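Local coordinates for protocatechuate decarboxylase (Klebsiella pneumoniae, PDB 5O3M), which decarboxylates 3,4-dihydroxybenzoate (protocatechuate) to catechol as a UbiD-type enzyme dependent on prenylated flavin, and can also carry out the reverse reaction, para-carboxylation of catechols, at residues Y42-H47 / A77-N82; A174-P179 / K222-T227; I447-G452 / C477-D482; D148-T153 / Q195-L200. All blocks are in the same frame, centred on the assembly; numbering follows the deposited sequence.

Contact 1 (Y42-H47 / A77-N82); sequences YLETDH and AMMFNN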
loop_
_atom_site.group_PDB
_atom_site.type_symbol
_atom_site.label_atom_id
_atom_site.label_comp_id
_atom_site.label_asym_id
_atom_site.label_seq_id
_atom_site.Cartn_x
_atom_site.Cartn_y
_atom_site.Cartn_z
ATOM N N TYR A 42 -25.635 33.309 30.242
ATOM C CA TYR A 42 -26.949 32.874 30.671
ATOM C C TYR A 42 -27.975 33.712 29.931
ATOM O O TYR A 42 -27.827 34.935 29.838
ATOM C CB TYR A 42 -27.099 33.020 32.205
ATOM C CG TYR A 42 -28.426 32.536 32.749
ATOM C CD1 TYR A 42 -28.712 31.169 32.860
ATOM C CD2 TYR A 42 -29.405 33.445 33.131
ATOM C CE1 TYR A 42 -29.939 30.736 33.355
ATOM C CE2 TYR A 42 -30.626 33.031 33.629
ATOM C CZ TYR A 42 -30.895 31.683 33.742
ATOM O OH TYR A 42 -32.133 31.304 34.235
ATOM N N LEU A 43 -29.004 33.057 29.384
ATOM C CA LEU A 43 -30.069 33.768 28.685
ATOM C C LEU A 43 -31.422 33.172 29.053
ATOM O O LEU A 43 -31.564 31.948 29.115
ATOM C CB LEU A 43 -29.861 33.722 27.165
ATOM C CG LEU A 43 -30.937 34.383 26.296
ATOM C CD1 LEU A 43 -30.903 35.887 26.459
ATOM C CD2 LEU A 43 -30.743 33.985 24.832
ATOM N N GLU A 44 -32.408 34.043 29.312
ATOM C CA GLU A 44 -33.782 33.636 29.595
ATOM C C GLU A 44 -34.736 34.103 28.499
ATOM O O GLU A 44 -34.489 35.106 27.818
ATOM C CB GLU A 44 -34.279 34.186 30.937
ATOM C CG GLU A 44 -33.568 33.629 32.160
ATOM C CD GLU A 44 -34.398 33.790 33.413
ATOM O OE1 GLU A 44 -35.492 34.376 33.294
ATOM O OE2 GLU A 44 -33.982 33.311 34.495
ATOM N N THR A 45 -35.842 33.365 28.337
ATOM C CA THR A 45 -36.921 33.799 27.462
ATOM C C THR A 45 -38.264 33.489 28.102
ATOM O O THR A 45 -38.450 32.416 28.684
ATOM C CB THR A 45 -36.857 33.150 26.080
ATOM O OG1 THR A 45 -37.997 33.566 25.323
ATOM C CG2 THR A 45 -36.811 31.610 26.171
ATOM N N ASP A 46 -39.183 34.453 28.017
ATOM C CA ASP A 46 -40.569 34.279 28.431
ATOM C C ASP A 46 -41.486 34.009 27.247
ATOM O O ASP A 46 -42.704 33.902 27.434
ATOM C CB ASP A 46 -41.066 35.515 29.200
ATOM C CG ASP A 46 -40.363 35.695 30.540
ATOM O OD1 ASP A 46 -40.036 34.685 31.185
ATOM O OD2 ASP A 46 -40.130 36.849 30.949
ATOM N N HIS A 47 -40.926 33.899 26.040
ATOM C CA HIS A 47 -41.710 33.556 24.859
ATOM C C HIS A 47 -42.150 32.095 24.936
ATOM O O HIS A 47 -41.344 31.224 25.282
ATOM C CB HIS A 47 -40.885 33.797 23.599
ATOM C CG HIS A 47 -41.690 33.867 22.336
ATOM N ND1 HIS A 47 -41.891 32.776 21.516
ATOM C CD2 HIS A 47 -42.293 34.913 21.723
ATOM C CE1 HIS A 47 -42.602 33.142 20.464
ATOM N NE2 HIS A 47 -42.860 34.434 20.567
ATOM N N ALA A 77 -25.989 29.429 28.093
ATOM C CA ALA A 77 -27.007 28.521 28.604
ATOM C C ALA A 77 -28.354 29.233 28.566
ATOM O O ALA A 77 -28.431 30.454 28.726
ATOM C CB ALA A 77 -26.669 28.084 30.029
ATOM N N MET A 78 -29.427 28.485 28.322
ATOM C CA MET A 78 -30.711 29.124 28.060
ATOM C C MET A 78 -31.812 28.573 28.952
ATOM O O MET A 78 -32.001 27.356 29.040
ATOM C CB MET A 78 -31.098 28.966 26.596
ATOM C CG MET A 78 -32.308 29.781 26.214
ATOM S SD MET A 78 -32.322 30.163 24.460
ATOM C CE MET A 78 -33.837 31.112 24.304
ATOM N N MET A 79 -32.552 29.475 29.599
ATOM C CA MET A 79 -33.701 29.119 30.423
ATOM C C MET A 79 -34.979 29.475 29.671
ATOM O O MET A 79 -35.172 30.633 29.278
ATOM C CB MET A 79 -33.650 29.829 31.776
ATOM C CG MET A 79 -34.787 29.467 32.757
ATOM S SD MET A 79 -34.588 27.843 33.527
ATOM C CE MET A 79 -33.291 28.159 34.726
ATOM N N PHE A 80 -35.847 28.473 29.471
ATOM C CA PHE A 80 -37.176 28.671 28.891
ATOM C C PHE A 80 -38.194 28.741 30.031
ATOM O O PHE A 80 -38.486 27.726 30.682
ATOM C CB PHE A 80 -37.509 27.547 27.908
ATOM C CG PHE A 80 -36.674 27.566 26.661
ATOM C CD1 PHE A 80 -35.411 26.977 26.644
ATOM C CD2 PHE A 80 -37.132 28.182 25.508
ATOM C CE1 PHE A 80 -34.621 26.986 25.482
ATOM C CE2 PHE A 80 -36.338 28.203 24.336
ATOM C CZ PHE A 80 -35.087 27.606 24.333
ATOM N N ASN A 81 -38.733 29.937 30.276
ATOM C CA ASN A 81 -39.638 30.147 31.402
ATOM C C ASN A 81 -41.089 29.816 31.092
ATOM O O ASN A 81 -41.864 29.567 32.019
ATOM C CB ASN A 81 -39.586 31.604 31.879
ATOM C CG ASN A 81 -38.318 31.932 32.624
ATOM O OD1 ASN A 81 -37.744 31.080 33.310
ATOM N ND2 ASN A 81 -37.873 33.182 32.506
ATOM N N ASN A 82 -41.484 29.848 29.828
ATOM C CA ASN A 82 -42.891 29.752 29.439
ATOM C C ASN A 82 -43.022 28.498 28.580
ATOM O O ASN A 82 -42.651 28.504 27.404
ATOM C CB ASN A 82 -43.321 31.017 28.702
ATOM C CG ASN A 82 -44.806 31.053 28.384
ATOM O OD1 ASN A 82 -45.536 30.071 28.556
ATOM N ND2 ASN A 82 -45.259 32.199 27.896
HETATM O O HOH W 1 -36.134 31.677 35.228
HETATM O O HOH W 2 -40.248 29.695 27.419
#

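Contact 2 (A174-P179 / K222-T227); sequences ALASDP and KPLPIT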
loop_
_atom_site.group_PDB
_atom_site.type_symbol
_atom_site.label_atom_id
_atom_site.label_comp_id
_atom_site.label_asym_id
_atom_site.label_seq_id
_atom_site.Cartn_x
_atom_site.Cartn_y
_atom_site.Cartn_z
ATOM N N ALA A 174 -28.281 8.843 38.159
ATOM C CA ALA A 174 -28.816 7.729 38.924
ATOM C C ALA A 174 -27.916 7.435 40.117
ATOM O O ALA A 174 -26.691 7.361 39.975
ATOM C CB ALA A 174 -28.951 6.486 38.043
ATOM N N LEU A 175 -28.532 7.294 41.290
ATOM C CA LEU A 175 -27.902 6.697 42.459
ATOM C C LEU A 175 -28.527 5.330 42.703
ATOM O O LEU A 175 -29.740 5.160 42.551
ATOM C CB LEU A 175 -28.066 7.576 43.700
ATOM C CG LEU A 175 -26.966 8.619 43.878
ATOM C CD1 LEU A 175 -26.838 9.496 42.647
ATOM C CD2 LEU A 175 -27.240 9.453 45.107
ATOM N N ALA A 176 -27.697 4.357 43.066
ATOM C CA ALA A 176 -28.166 2.992 43.269
ATOM C C ALA A 176 -27.120 2.219 44.061
ATOM O O ALA A 176 -25.946 2.597 44.111
ATOM C CB ALA A 176 -28.459 2.293 41.937
ATOM N N SER A 177 -27.571 1.121 44.672
ATOM C CA SER A 177 -26.759 0.266 45.526
ATOM C C SER A 177 -27.003 -1.196 45.169
ATOM O O SER A 177 -28.052 -1.561 44.633
ATOM C CB SER A 177 -27.081 0.471 47.023
ATOM O OG SER A 177 -27.144 1.841 47.377
ATOM N N ASP A 178 -26.029 -2.031 45.509
ATOM C CA ASP A 178 -26.160 -3.468 45.310
ATOM C C ASP A 178 -27.291 -4.014 46.186
ATOM O O ASP A 178 -27.371 -3.677 47.375
ATOM C CB ASP A 178 -24.830 -4.148 45.654
ATOM C CG ASP A 178 -24.821 -5.626 45.335
ATOM O OD1 ASP A 178 -24.676 -5.979 44.147
ATOM O OD2 ASP A 178 -24.943 -6.434 46.279
ATOM N N PRO A 179 -28.178 -4.865 45.645
ATOM C CA PRO A 179 -29.323 -5.335 46.455
ATOM C C PRO A 179 -28.927 -6.252 47.596
ATOM O O PRO A 179 -29.706 -6.403 48.542
ATOM C CB PRO A 179 -30.201 -6.072 45.434
ATOM C CG PRO A 179 -29.202 -6.586 44.407
ATOM C CD PRO A 179 -28.131 -5.510 44.316
ATOM N N LYS A 222 -36.604 -9.416 42.080
ATOM C CA LYS A 222 -36.850 -8.253 42.914
ATOM C C LYS A 222 -36.490 -6.961 42.184
ATOM O O LYS A 222 -35.571 -6.938 41.357
ATOM C CB LYS A 222 -36.045 -8.323 44.220
ATOM C CG LYS A 222 -36.325 -9.541 45.107
ATOM C CD LYS A 222 -35.839 -9.285 46.528
ATOM C CE LYS A 222 -35.605 -10.567 47.301
ATOM N NZ LYS A 222 -36.874 -11.278 47.607
ATOM N N PRO A 223 -37.188 -5.870 42.486
ATOM C CA PRO A 223 -36.825 -4.567 41.916
ATOM C C PRO A 223 -35.514 -4.030 42.486
ATOM O O PRO A 223 -34.995 -4.500 43.500
ATOM C CB PRO A 223 -38.006 -3.670 42.310
ATOM C CG PRO A 223 -38.577 -4.320 43.542
ATOM C CD PRO A 223 -38.376 -5.796 43.359
ATOM N N LEU A 224 -34.974 -3.022 41.812
ATOM C CA LEU A 224 -33.811 -2.296 42.320
ATOM C C LEU A 224 -34.209 -0.849 42.563
ATOM O O LEU A 224 -34.497 -0.113 41.596
ATOM C CB LEU A 224 -32.622 -2.366 41.362
ATOM C CG LEU A 224 -31.360 -1.774 42.008
ATOM C CD1 LEU A 224 -30.629 -2.821 42.844
ATOM C CD2 LEU A 224 -30.420 -1.121 40.994
ATOM N N PRO A 225 -34.250 -0.403 43.816
ATOM C CA PRO A 225 -34.606 0.992 44.089
ATOM C C PRO A 225 -33.519 1.939 43.605
ATOM O O PRO A 225 -32.321 1.683 43.752
ATOM C CB PRO A 225 -34.752 1.029 45.612
ATOM C CG PRO A 225 -33.829 -0.040 46.080
ATOM C CD PRO A 225 -33.896 -1.135 45.044
ATOM N N ILE A 226 -33.959 3.057 43.039
ATOM C CA ILE A 226 -33.087 3.974 42.326
ATOM C C ILE A 226 -33.636 5.379 42.524
ATOM O O ILE A 226 -34.833 5.564 42.774
ATOM C CB ILE A 226 -33.019 3.566 40.832
ATOM C CG1 ILE A 226 -32.106 4.480 40.024
ATOM C CG2 ILE A 226 -34.405 3.542 40.224
ATOM C CD1 ILE A 226 -31.940 4.003 38.603
ATOM N N THR A 227 -32.753 6.372 42.469
ATOM C CA THR A 227 -33.172 7.761 42.321
ATOM C C THR A 227 -32.491 8.359 41.099
ATOM O O THR A 227 -31.332 8.036 40.796
ATOM C CB THR A 227 -32.863 8.630 43.568
ATOM O OG1 THR A 227 -31.455 8.598 43.862
ATOM C CG2 THR A 227 -33.674 8.169 44.787
#

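Contact 3 (I447-G452 / C477-D482); sequences ITTIPG and CKTIFD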
loop_
_atom_site.group_PDB
_atom_site.type_symbol
_atom_site.label_atom_id
_atom_site.label_comp_id
_atom_site.label_asym_id
_atom_site.label_seq_id
_atom_site.Cartn_x
_atom_site.Cartn_y
_atom_site.Cartn_z
ATOM N N ILE A 447 0.627 9.513 7.161
ATOM C CA ILE A 447 -0.664 8.916 7.461
ATOM C C ILE A 447 -0.460 7.413 7.635
ATOM O O ILE A 447 -0.048 6.723 6.693
ATOM C CB ILE A 447 -1.694 9.216 6.357
ATOM C CG1 ILE A 447 -1.760 10.719 6.058
ATOM C CG2 ILE A 447 -3.092 8.689 6.772
ATOM C CD1 ILE A 447 -2.702 11.081 4.901
ATOM N N THR A 448 -0.772 6.907 8.830
ATOM C CA THR A 448 -0.712 5.482 9.142
ATOM C C THR A 448 -2.126 4.968 9.412
ATOM O O THR A 448 -2.829 5.506 10.271
ATOM C CB THR A 448 0.203 5.236 10.342
ATOM O OG1 THR A 448 1.565 5.519 9.985
ATOM C CG2 THR A 448 0.080 3.801 10.850
ATOM N N THR A 449 -2.548 3.943 8.671
ATOM C CA THR A 449 -3.860 3.334 8.847
ATOM C C THR A 449 -3.726 2.036 9.626
ATOM O O THR A 449 -2.854 1.213 9.330
ATOM C CB THR A 449 -4.552 3.055 7.513
ATOM O OG1 THR A 449 -3.703 2.229 6.684
ATOM C CG2 THR A 449 -4.959 4.391 6.774
ATOM N N ILE A 450 -4.601 1.853 10.614
ATOM C CA ILE A 450 -4.636 0.654 11.428
ATOM C C ILE A 450 -6.020 0.029 11.286
ATOM O O ILE A 450 -6.963 0.404 11.964
ATOM C CB ILE A 450 -4.328 0.968 12.916
ATOM C CG1 ILE A 450 -3.027 1.763 13.027
ATOM C CG2 ILE A 450 -4.172 -0.323 13.730
ATOM C CD1 ILE A 450 -2.697 2.247 14.438
ATOM N N PRO A 451 -6.146 -0.977 10.396
ATOM C CA PRO A 451 -7.472 -1.553 10.091
ATOM C C PRO A 451 -7.971 -2.563 11.113
ATOM O O PRO A 451 -7.205 -3.237 11.806
ATOM C CB PRO A 451 -7.249 -2.253 8.733
ATOM C CG PRO A 451 -5.761 -2.544 8.685
ATOM C CD PRO A 451 -5.086 -1.450 9.486
ATOM N N GLY A 452 -9.299 -2.683 11.163
ATOM C CA GLY A 452 -9.944 -3.783 11.870
ATOM C C GLY A 452 -9.971 -3.693 13.387
ATOM O O GLY A 452 -10.032 -4.737 14.055
ATOM N N CYS A 477 -11.295 1.213 10.598
ATOM C CA CYS A 477 -9.918 1.627 10.404
ATOM C C CYS A 477 -9.655 2.852 11.263
ATOM O O CYS A 477 -10.453 3.799 11.264
ATOM C CB CYS A 477 -9.640 1.950 8.940
ATOM S SG CYS A 477 -7.926 2.421 8.665
ATOM N N LYS A 478 -8.546 2.849 11.994
ATOM C CA LYS A 478 -8.160 4.011 12.786
ATOM C C LYS A 478 -6.887 4.602 12.200
ATOM O O LYS A 478 -5.942 3.866 11.902
ATOM C CB LYS A 478 -7.994 3.630 14.255
ATOM C CG LYS A 478 -9.234 2.911 14.796
ATOM C CD LYS A 478 -9.282 2.875 16.308
ATOM C CE LYS A 478 -10.557 2.231 16.788
ATOM N NZ LYS A 478 -10.520 2.073 18.269
ATOM N N THR A 479 -6.876 5.921 11.996
ATOM C CA THR A 479 -5.803 6.601 11.271
ATOM C C THR A 479 -5.072 7.590 12.173
ATOM O O THR A 479 -5.710 8.363 12.895
ATOM C CB THR A 479 -6.364 7.331 10.057
ATOM O OG1 THR A 479 -7.080 6.401 9.252
ATOM C CG2 THR A 479 -5.249 7.971 9.232
ATOM N N ILE A 480 -3.741 7.554 12.129
ATOM C CA ILE A 480 -2.885 8.509 12.824
ATOM C C ILE A 480 -2.350 9.482 11.779
ATOM O O ILE A 480 -1.657 9.071 10.842
ATOM C CB ILE A 480 -1.732 7.810 13.569
ATOM C CG1 ILE A 480 -2.261 6.777 14.564
ATOM C CG2 ILE A 480 -0.819 8.834 14.286
ATOM C CD1 ILE A 480 -1.198 5.756 15.014
ATOM N N PHE A 481 -2.684 10.771 11.917
ATOM C CA PHE A 481 -2.187 11.818 11.026
ATOM C C PHE A 481 -1.065 12.524 11.778
ATOM O O PHE A 481 -1.318 13.323 12.690
ATOM C CB PHE A 481 -3.267 12.825 10.635
ATOM C CG PHE A 481 -4.443 12.247 9.905
ATOM C CD1 PHE A 481 -5.534 11.773 10.602
ATOM C CD2 PHE A 481 -4.486 12.241 8.524
ATOM C CE1 PHE A 481 -6.658 11.263 9.932
ATOM C CE2 PHE A 481 -5.569 11.720 7.857
ATOM C CZ PHE A 481 -6.680 11.248 8.569
ATOM N N ASP A 482 0.175 12.232 11.400
ATOM C CA ASP A 482 1.328 12.845 12.046
ATOM C C ASP A 482 1.630 14.171 11.354
ATOM O O ASP A 482 2.212 14.197 10.264
ATOM C CB ASP A 482 2.547 11.936 12.008
ATOM C CG ASP A 482 3.762 12.575 12.690
ATOM O OD1 ASP A 482 3.613 13.682 13.286
ATOM O OD2 ASP A 482 4.856 11.971 12.627
#

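Contact 4 (D148-T153 / Q195-L200); sequences DFDLRT and QGRDEL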
loop_
_atom_site.group_PDB
_atom_site.type_symbol
_atom_site.label_atom_id
_atom_site.label_comp_id
_atom_site.label_asym_id
_atom_site.label_seq_id
_atom_site.Cartn_x
_atom_site.Cartn_y
_atom_site.Cartn_z
ATOM N N ASP A 148 -54.168 11.058 40.912
ATOM C CA ASP A 148 -54.000 12.043 39.850
ATOM C C ASP A 148 -52.556 12.176 39.378
ATOM O O ASP A 148 -52.307 12.881 38.395
ATOM C CB ASP A 148 -54.513 13.411 40.310
ATOM C CG ASP A 148 -55.961 13.373 40.738
ATOM O OD1 ASP A 148 -56.231 13.598 41.939
ATOM O OD2 ASP A 148 -56.819 13.089 39.876
ATOM N N PHE A 149 -51.605 11.531 40.051
ATOM C CA PHE A 149 -50.220 11.564 39.610
ATOM C C PHE A 149 -50.119 11.117 38.159
ATOM O O PHE A 149 -50.703 10.104 37.768
ATOM C CB PHE A 149 -49.357 10.662 40.500
ATOM C CG PHE A 149 -47.902 10.642 40.105
ATOM C CD1 PHE A 149 -47.455 9.793 39.103
ATOM C CD2 PHE A 149 -46.988 11.483 40.727
ATOM C CE1 PHE A 149 -46.105 9.773 38.721
ATOM C CE2 PHE A 149 -45.641 11.475 40.354
ATOM C CZ PHE A 149 -45.200 10.618 39.348
ATOM N N ASP A 150 -49.374 11.879 37.363
ATOM C CA ASP A 150 -49.106 11.499 35.979
ATOM C C ASP A 150 -47.774 12.119 35.577
ATOM O O ASP A 150 -47.691 13.327 35.339
ATOM C CB ASP A 150 -50.229 11.948 35.045
ATOM C CG ASP A 150 -50.100 11.358 33.638
ATOM O OD1 ASP A 150 -51.134 11.302 32.939
ATOM O OD2 ASP A 150 -48.983 10.925 33.237
ATOM N N LEU A 151 -46.737 11.282 35.495
ATOM C CA LEU A 151 -45.414 11.753 35.104
ATOM C C LEU A 151 -45.472 12.656 33.876
ATOM O O LEU A 151 -44.731 13.640 33.785
ATOM C CB LEU A 151 -44.506 10.548 34.847
ATOM C CG LEU A 151 -43.012 10.803 34.676
ATOM C CD1 LEU A 151 -42.488 11.661 35.824
ATOM C CD2 LEU A 151 -42.295 9.465 34.642
ATOM N N ARG A 152 -46.367 12.348 32.930
ATOM C CA ARG A 152 -46.338 13.012 31.629
ATOM C C ARG A 152 -46.842 14.449 31.695
ATOM O O ARG A 152 -46.475 15.270 30.846
ATOM C CB ARG A 152 -47.160 12.213 30.618
ATOM C CG ARG A 152 -46.644 10.801 30.374
ATOM C CD ARG A 152 -47.708 9.931 29.723
ATOM N NE ARG A 152 -48.919 9.897 30.543
ATOM C CZ ARG A 152 -49.938 9.063 30.350
ATOM N NH1 ARG A 152 -49.905 8.174 29.368
ATOM N NH2 ARG A 152 -50.990 9.115 31.144
ATOM N N THR A 153 -47.694 14.774 32.667
ATOM C CA THR A 153 -48.185 16.136 32.816
ATOM C C THR A 153 -47.482 16.908 33.926
ATOM O O THR A 153 -47.548 18.141 33.937
ATOM C CB THR A 153 -49.691 16.135 33.095
ATOM O OG1 THR A 153 -49.926 15.491 34.350
ATOM C CG2 THR A 153 -50.437 15.380 32.009
ATOM N N GLN A 195 -42.448 6.778 29.355
ATOM C CA GLN A 195 -43.208 5.693 28.755
ATOM C C GLN A 195 -44.635 5.580 29.260
ATOM O O GLN A 195 -45.425 4.846 28.654
ATOM C CB GLN A 195 -42.484 4.362 28.984
ATOM C CG GLN A 195 -41.059 4.369 28.419
ATOM C CD GLN A 195 -41.044 4.344 26.902
ATOM O OE1 GLN A 195 -42.095 4.288 26.265
ATOM N NE2 GLN A 195 -39.850 4.367 26.318
ATOM N N GLY A 196 -44.991 6.282 30.331
ATOM C CA GLY A 196 -46.346 6.181 30.837
ATOM C C GLY A 196 -46.577 7.069 32.040
ATOM O O GLY A 196 -45.723 7.865 32.444
ATOM N N ARG A 197 -47.775 6.905 32.598
ATOM C CA ARG A 197 -48.189 7.617 33.800
ATOM C C ARG A 197 -47.110 7.597 34.876
ATOM O O ARG A 197 -46.955 8.565 35.630
ATOM C CB ARG A 197 -49.476 6.969 34.319
ATOM C CG ARG A 197 -50.296 7.792 35.275
ATOM C CD ARG A 197 -51.237 6.883 36.051
ATOM N NE ARG A 197 -50.508 6.147 37.080
ATOM C CZ ARG A 197 -50.488 6.481 38.370
ATOM N NH1 ARG A 197 -51.173 7.537 38.798
ATOM N NH2 ARG A 197 -49.787 5.761 39.237
ATOM N N ASP A 198 -46.359 6.504 34.964
ATOM C CA ASP A 198 -45.428 6.293 36.062
ATOM C C ASP A 198 -44.296 5.357 35.641
ATOM O O ASP A 198 -43.810 4.561 36.449
ATOM C CB ASP A 198 -46.167 5.744 37.291
ATOM C CG ASP A 198 -46.814 4.365 37.049
ATOM O OD1 ASP A 198 -46.837 3.860 35.899
ATOM O OD2 ASP A 198 -47.308 3.784 38.037
ATOM N N GLU A 199 -43.850 5.459 34.388
ATOM C CA GLU A 199 -42.798 4.591 33.878
ATOM C C GLU A 199 -41.832 5.385 33.017
ATOM O O GLU A 199 -42.214 6.342 32.335
ATOM C CB GLU A 199 -43.369 3.426 33.054
ATOM C CG GLU A 199 -44.266 2.481 33.833
ATOM C CD GLU A 199 -44.777 1.336 32.983
ATOM O OE1 GLU A 199 -44.877 1.500 31.742
ATOM O OE2 GLU A 199 -45.077 0.271 33.565
ATOM N N LEU A 200 -40.571 4.955 33.050
ATOM C CA LEU A 200 -39.507 5.449 32.195
ATOM C C LEU A 200 -38.670 4.260 31.758
ATOM O O LEU A 200 -38.370 3.380 32.572
ATOM C CB LEU A 200 -38.603 6.457 32.915
ATOM C CG LEU A 200 -39.268 7.671 33.561
ATOM C CD1 LEU A 200 -38.806 7.789 34.989
ATOM C CD2 LEU A 200 -38.913 8.919 32.783
#

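Contact 1 (Y42-H47 / A77-N82)
Thr-45 and Phe-80 meet on the tightly packed side of these two parallel strands. CG2 of Thr-45 lies 3.5 Å from Phe-80 CD2, and the methyl CE of Met-78 reaches the same CG2. Met-78 gets there because its chain is extended (chi2 155°, chi3 180°) and runs alongside Leu-43. Helix 54-62 covers this face through Tyr-59, Ile-62, Leu-55 and Val-58. Strand 42-45, that helix and strand 77-80 form a beta-alpha-beta crossover in the UbiD N-terminal region. Four backbone bonds join the strands, among them Met-79 N to Leu-43 O at 2.7 Å. The polar OG1 of Thr-45 turns to Phe-506 O of the second subunit. The opposite face is mixed. Tyr-42 lays its OH 3.2 Å from Met-79 CB, and the same hydroxyl donates to Glu-44 OE2. Near the exposed Glu-44 and Asp-46 the contact becomes polar. Asn-81 ND2 is shared by two carboxylates: Glu-44 OE1 at 2.8 Å, met from above its plane, and Asp-46 OD1 at 2.9 Å, met on the syn side. The two acceptors probably fix the rotation of the amide. A water joins Glu-44 OE2 to Asn-81 OD1, 2.6 Å from the latter.

Contact 2 (A174-P179 / K222-T227)
Leu-224 places its CG opposite the backbone N (chi1 -172°), and this turns its two methyls toward segment 174-179. CD2 comes 4.0 Å from Ala-176 CB, while CD1 reaches the Pro-179 ring at CD. Ile-226 is fully extended, which carries its CD1 to 3.9 Å from Ala-174 CB. The strands are antiparallel neighbours in the large sheet of the Rift-related region of the UbiD fold. Their axes are 149° apart, and they diverge toward Pro-179. Only Leu-175 and Thr-227 form a true bridge, a hydrogen-bonded pair. Leu-175 N donates to Thr-227 O at 2.9 Å, and Thr-227 N returns a bond to Leu-175 O at 3.2 Å. Beyond the bridge the backbones separate, and side chains take over the contact.

Helix 209-219 lies against the alanines: Ile-210 touches both Ala-174 and Ala-176. On its other edge, strand 224-230 pairs with strand 283-289. The hydroxyl of Thr-227 bonds outside the pair, to Lys-276 O and Asn-229 ND2. Ser-177 OG likewise bonds Glu-275. OG1 of Thr-227 also sits beside the Leu-175 side chain, 3.5 Å from its CB. At the diverging end, Leu-224 CD1 lies 3.4 Å from the carbonyl oxygen of Ser-177.

Contact 3 (I447-G452 / C477-D482)
Strands 447-451 and 477-482 run antiparallel, their axes 4.5 Å apart at closest, with four backbone bonds between Thr-448 and Ile-480 and between Ile-450 and Lys-478. Strand 447-454 is outermost within this chain in the mixed five-stranded sheet of the UbiD C-terminal region; strand 475-482 lies next to it. Lys-478 N reaches Ile-450 O at 2.9 Å. On one face, Ile-450 CD1 meets Ile-480 CD1 at 3.9 Å. Helix 400-411 packs there through Leu-409, which touches both isoleucines, and Ile-450 of the third subunit packs on Ile-450. The extended Lys-478 chain leads away from segment 447-452, and NZ bonds Ser-413 O and Arg-454 O.

The other face carries Ile-447, Thr-449, Thr-479 and Phe-481. Ile-447 puts CG1 4.0 Å from Phe-481 CD2. Its CG2 presses on Thr-479 CG2 at 3.3 Å, tighter than usual van der Waals contact. Thr-479 turns CG2 opposite its backbone N, and that methyl lies over one face of the Phe-481 ring, toward the rim. Phe-481 of the second subunit packs on Phe-481. Cys-477 also turns its sulfur opposite the backbone N (chi1 -178°). SG thus comes alongside Thr-449, 3.6 Å from its CB.

Contact 4 (D148-T153 / Q195-L200)
Arg-152 and Arg-197 cross at about a right angle, their guanidinium planes 82° apart. The contact joins the N-terminus of the short helix 151-154 to the turn of the beta hairpin formed by strands 185-196 and 199-202 of the Rift-related sheet. Asp-150 is the N-cap: its OD2 accepts from Arg-152 N at 3.0 Å. The same carboxylate is gripped side-on by Arg-152, with NE on OD2 and NH2 on OD1, the latter at 2.8 Å. This salt bridge probably holds the guanidinium in place. One face of the group then lies over the backbone of the turn, with Arg-197 N 3.7 Å above its plane and over its centre.

Asp-150 and Arg-197 cross with their flat groups 41° apart, and CG meets CG at 3.9 Å. Arg-197 CG is opposite its backbone N and the chain bends at chi3 (76°). One face of its guanidinium has Phe-149 CD1 above it, offset toward the rim of the guanidinium. NH2 bonds Ala-144 O and makes a weak salt bridge to Asp-198.

Leu-151 meets Leu-200 at about a right angle, CD2 to CG at 3.7 Å. Val-326 of strand 323-331 touches Phe-149, Leu-151 and Leu-200. The backbone link between the segments is Leu-151 N to Arg-197 O, 2.7 Å long.

In the fold
Contact 2 is the buried one; contacts 1, 3 and 4 are partly buried. Contacts 2 and 4 share the Rift-related sheet, where strands 168-177 and 185-196 are neighbours. Their centres are about 20 Å apart, and neither touches another subunit. Contact 2 is mainly apolar with one bridge, whereas contact 4 sets a helix N-cap and its salt-bridged arginine against a turn, with one backbone bond and a leucine pair across it. Contacts 1 and 3 lie on opposite sides of the chain's centre, their centres about 44 Å apart. Both are regular strand pairs touching the second subunit. Contact 1 is parallel and ends in amide-carboxylate bonds; contact 3 is antiparallel, mainly apolar in its side chains, and also meets a third subunit.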